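Local coordinates for thiamin pyrophosphokinase (Saccharomyces cerevisiae, PDB 1IG0), which transfers a pyrophosphate group from ATP to thiamine, making thiamine diphosphate as the only yeast enzyme able to do so, at residues I203-L206 / Y207-S210; Y220-P223 / T224-I227. One frame throughout, in Å; residues are numbered along the deposited sequence.

Interaction 1 (I203-L206 / Y207-S210); sequences ITQL and YTLS
Thr204 and Thr208 meet one turn apart on helix 196-212, where the amide of Thr208 reaches Thr204 O at 2.8 Å, close to the extension of the carbonyl bond and nearly linear at the hydrogen (177°). The next rung, Leu209 N to Gln205 O, is 2.9 Å long with its donor tilted 28° from the carbonyl plane, and the rung from Ser210 N to Leu206 O is weak. Thr208 carries OG1 between its backbone N and carbonyl carbon (chi1 59°), which turns it back toward Thr204 O, 3.1 Å away. One water joins this hydroxyl to Thr204 OG1, which also bonds to His201 O; a second water donates to Gln205 OE1 at 2.8 Å and likewise reaches Thr208 OG1. The helix is the crossover of a beta-alpha-beta unit, linking parallel strands 184-189 and 216-221. Gln205 bends at its second torsion, bringing OE1 to 3.7 Å from Leu209 CG, while NE2 bonds to Thr128 OG1. Ile203 and Tyr207 run side by side, Ile203 CG2 touching ring atom CE1 of Tyr207 at 4.0 Å. Beyond them the second subunit closes in: its Phe196 packs on Ile203, and its Val279 on Thr204 and Tyr207.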
loop_
_atom_site.group_PDB
_atom_site.type_symbol
_atom_site.label_atom_id
_atom_site.label_comp_id
_atom_site.label_asym_id
_atom_site.label_seq_id
_atom_site.Cartn_x
_atom_site.Cartn_y
_atom_site.Cartn_z
ATOM N N ILE B 203 3.989 -1.784 -6.923
ATOM C CA ILE B 203 3.009 -1.164 -7.803
ATOM C C ILE B 203 3.658 -0.648 -9.086
ATOM O O ILE B 203 3.069 -0.746 -10.160
ATOM C CB ILE B 203 2.269 -0.002 -7.101
ATOM C CG1 ILE B 203 1.454 -0.544 -5.922
ATOM C CG2 ILE B 203 1.357 0.712 -8.092
ATOM C CD1 ILE B 203 0.474 -1.635 -6.299
ATOM N N THR B 204 4.866 -0.100 -8.981
ATOM C CA THR B 204 5.552 0.404 -10.169
ATOM C C THR B 204 5.755 -0.719 -11.187
ATOM O O THR B 204 5.686 -0.489 -12.396
ATOM C CB THR B 204 6.937 1.013 -9.836
ATOM O OG1 THR B 204 7.836 -0.018 -9.405
ATOM C CG2 THR B 204 6.804 2.059 -8.747
ATOM N N GLN B 205 6.009 -1.929 -10.695
ATOM C CA GLN B 205 6.225 -3.083 -11.564
ATOM C C GLN B 205 5.041 -3.318 -12.499
ATOM O O GLN B 205 5.223 -3.685 -13.660
ATOM C CB GLN B 205 6.469 -4.341 -10.726
ATOM C CG GLN B 205 7.824 -4.404 -10.023
ATOM C CD GLN B 205 8.987 -4.597 -10.986
ATOM O OE1 GLN B 205 8.822 -5.137 -12.080
ATOM N NE2 GLN B 205 10.179 -4.176 -10.569
ATOM N N LEU B 206 3.829 -3.117 -11.994
ATOM C CA LEU B 206 2.636 -3.303 -12.815
ATOM C C LEU B 206 2.684 -2.366 -14.020
ATOM O O LEU B 206 2.355 -2.759 -15.141
ATOM C CB LEU B 206 1.371 -3.031 -11.992
ATOM C CG LEU B 206 1.028 -4.080 -10.930
ATOM C CD1 LEU B 206 -0.086 -3.572 -10.032
ATOM C CD2 LEU B 206 0.622 -5.379 -11.611
ATOM N N TYR B 207 3.104 -1.127 -13.780
ATOM C CA TYR B 207 3.202 -0.133 -14.843
ATOM C C TYR B 207 4.401 -0.359 -15.763
ATOM O O TYR B 207 4.258 -0.363 -16.986
ATOM C CB TYR B 207 3.292 1.281 -14.259
ATOM C CG TYR B 207 2.013 1.804 -13.636
ATOM C CD1 TYR B 207 1.850 1.832 -12.253
ATOM C CD2 TYR B 207 0.976 2.296 -14.433
ATOM C CE1 TYR B 207 0.687 2.342 -11.673
ATOM C CE2 TYR B 207 -0.193 2.807 -13.863
ATOM C CZ TYR B 207 -0.329 2.830 -12.483
ATOM O OH TYR B 207 -1.474 3.350 -11.916
ATOM N N THR B 208 5.583 -0.549 -15.178
ATOM C CA THR B 208 6.797 -0.743 -15.970
ATOM C C THR B 208 6.812 -2.011 -16.822
ATOM O O THR B 208 7.245 -1.977 -17.975
ATOM C CB THR B 208 8.063 -0.725 -15.081
ATOM O OG1 THR B 208 7.980 -1.761 -14.096
ATOM C CG2 THR B 208 8.202 0.621 -14.391
ATOM N N LEU B 209 6.358 -3.128 -16.266
ATOM C CA LEU B 209 6.326 -4.373 -17.028
ATOM C C LEU B 209 5.356 -4.230 -18.195
ATOM O O LEU B 209 5.623 -4.693 -19.300
ATOM C CB LEU B 209 5.890 -5.542 -16.142
ATOM C CG LEU B 209 6.886 -6.010 -15.076
ATOM C CD1 LEU B 209 6.273 -7.139 -14.262
ATOM C CD2 LEU B 209 8.178 -6.473 -15.744
ATOM N N SER B 210 4.227 -3.584 -17.934
ATOM C CA SER B 210 3.209 -3.372 -18.955
ATOM C C SER B 210 3.775 -2.550 -20.111
ATOM O O SER B 210 3.386 -2.725 -21.269
ATOM C CB SER B 210 2.011 -2.645 -18.344
ATOM O OG SER B 210 0.996 -2.446 -19.308
HETATM O O HOH W 1 9.237 -1.018 -11.634
HETATM O O HOH W 2 10.004 -3.731 -14.190
#

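Interaction 2 (Y220-P223 / T224-I227); sequences YMTP and TDLI
A tight beta hairpin joins strands 216-221 and 225-230, and at its turn Thr222 and Asp225 face each other across Pro223 and Thr224. The strands pair antiparallel in the mixed central sheet: Tyr220 and Ile227 form a hydrogen-bonded pair, Tyr220 N giving its proton to Ile227 O at 2.8 Å and 172°, with the return bond from Ile227 N to Tyr220 O. Met221 and Leu226 follow as a non-hydrogen-bonded pair, their side chains side by side with Met221 CE 4.1 Å from Leu226 CD2. On the other face, CB of Tyr220 packs on CB of Ile227, and Ile227 O sits at the edge of the tyrosine ring, near its plane. The turn closes through Thr222. Its amide donates to Asp225 O at 2.8 Å, but its hydroxyl, placed between N and the carbonyl carbon (chi1 79°), takes the protons of two successive amides: Thr224 N at 3.1 Å, forming an ST turn, and Asp225 N at 2.8 Å. With a valine in place of Thr222, the amides of Thr224 and Asp225 would probably both be left without their acceptor, and the turn would be less firmly fixed. Thr224 OG1 donates to Asp225 OD2 at 2.7 Å, coming from above the carboxylate plane, and a water bridges OD2 to Thr222 OG1. The same OD2 accepts from Phe196 N of the second subunit. With a hydroxyl, a water and an amide proton all directed at it, this oxygen is well satisfied despite burial, and the carboxylate would likely be stabilised as an anion where hairpin and partner subunit meet.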
loop_
_atom_site.group_PDB
_atom_site.type_symbol
_atom_site.label_atom_id
_atom_site.label_comp_id
_atom_site.label_asym_id
_atom_site.label_seq_id
_atom_site.Cartn_x
_atom_site.Cartn_y
_atom_site.Cartn_z
ATOM N N TYR B 220 -0.800 -9.519 -8.048
ATOM C CA TYR B 220 -0.409 -9.756 -6.669
ATOM C C TYR B 220 -1.549 -10.408 -5.920
ATOM O O TYR B 220 -2.712 -10.050 -6.107
ATOM C CB TYR B 220 -0.053 -8.448 -5.956
ATOM C CG TYR B 220 1.174 -7.761 -6.496
ATOM C CD1 TYR B 220 1.073 -6.775 -7.476
ATOM C CD2 TYR B 220 2.444 -8.120 -6.050
ATOM C CE1 TYR B 220 2.210 -6.166 -8.002
ATOM C CE2 TYR B 220 3.584 -7.519 -6.567
ATOM C CZ TYR B 220 3.462 -6.544 -7.543
ATOM O OH TYR B 220 4.589 -5.949 -8.059
ATOM N N MET B 221 -1.210 -11.383 -5.089
ATOM C CA MET B 221 -2.198 -12.054 -4.266
ATOM C C MET B 221 -1.776 -11.790 -2.834
ATOM O O MET B 221 -0.677 -12.163 -2.421
ATOM C CB MET B 221 -2.222 -13.557 -4.523
ATOM C CG MET B 221 -3.186 -14.285 -3.599
ATOM S SD MET B 221 -3.275 -16.057 -3.891
ATOM C CE MET B 221 -4.459 -16.126 -5.200
ATOM N N THR B 222 -2.645 -11.127 -2.084
ATOM C CA THR B 222 -2.355 -10.803 -0.699
ATOM C C THR B 222 -3.411 -11.489 0.153
ATOM O O THR B 222 -4.292 -12.168 -0.374
ATOM C CB THR B 222 -2.413 -9.277 -0.467
ATOM O OG1 THR B 222 -3.778 -8.856 -0.351
ATOM C CG2 THR B 222 -1.773 -8.543 -1.635
ATOM N N PRO B 223 -3.338 -11.331 1.482
ATOM C CA PRO B 223 -4.339 -11.978 2.335
ATOM C C PRO B 223 -5.754 -11.463 2.093
ATOM O O PRO B 223 -6.727 -12.094 2.511
ATOM C CB PRO B 223 -3.855 -11.649 3.746
ATOM C CG PRO B 223 -2.374 -11.508 3.578
ATOM C CD PRO B 223 -2.269 -10.728 2.297
ATOM N N THR B 224 -5.867 -10.328 1.408
ATOM C CA THR B 224 -7.173 -9.724 1.158
ATOM C C THR B 224 -7.469 -9.293 -0.277
ATOM O O THR B 224 -8.628 -9.041 -0.616
ATOM C CB THR B 224 -7.368 -8.481 2.041
ATOM O OG1 THR B 224 -6.334 -7.530 1.754
ATOM C CG2 THR B 224 -7.306 -8.857 3.512
ATOM N N ASP B 225 -6.449 -9.209 -1.123
ATOM C CA ASP B 225 -6.683 -8.753 -2.487
ATOM C C ASP B 225 -5.910 -9.426 -3.604
ATOM O O ASP B 225 -4.934 -10.151 -3.396
ATOM C CB ASP B 225 -6.368 -7.256 -2.594
ATOM C CG ASP B 225 -7.155 -6.414 -1.619
ATOM O OD1 ASP B 225 -8.323 -6.099 -1.921
ATOM O OD2 ASP B 225 -6.602 -6.066 -0.553
ATOM N N LEU B 226 -6.394 -9.144 -4.806
ATOM C CA LEU B 226 -5.775 -9.554 -6.050
ATOM C C LEU B 226 -5.540 -8.151 -6.596
ATOM O O LEU B 226 -6.474 -7.351 -6.687
ATOM C CB LEU B 226 -6.750 -10.315 -6.952
ATOM C CG LEU B 226 -6.972 -11.801 -6.665
ATOM C CD1 LEU B 226 -7.965 -12.366 -7.670
ATOM C CD2 LEU B 226 -5.647 -12.543 -6.758
ATOM N N ILE B 227 -4.296 -7.831 -6.919
ATOM C CA ILE B 227 -3.978 -6.503 -7.416
ATOM C C ILE B 227 -3.323 -6.644 -8.773
ATOM O O ILE B 227 -2.322 -7.346 -8.917
ATOM C CB ILE B 227 -3.025 -5.778 -6.444
ATOM C CG1 ILE B 227 -3.627 -5.791 -5.034
ATOM C CG2 ILE B 227 -2.787 -4.346 -6.905
ATOM C CD1 ILE B 227 -2.676 -5.312 -3.948
HETATM O O HOH W 3 -3.815 -6.181 -0.201
#

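How the interactions relate
Interactions 1 and 2 follow each other along the chain, the helix of the first leading into the strand that opens the second, and their centres lie 16 Å apart. Tyr220 joins them: its CE1 rests 3.8 Å from Leu206 CG, its OH 3.6 Å from Gln205 CB, and that hydroxyl bonds to Ser202 O on the same helix. Leu206 CD1 also meets Ile227 CG2 at 4.2 Å. Both contacts reach the dimer interface, where the Phe196 of the second subunit that packs on Ile203 also packs on Ile227. Neither lines the thiamine site; the side chain of Gln205 is about 9 Å from a bound thiamine, that of Tyr220 about 12 Å.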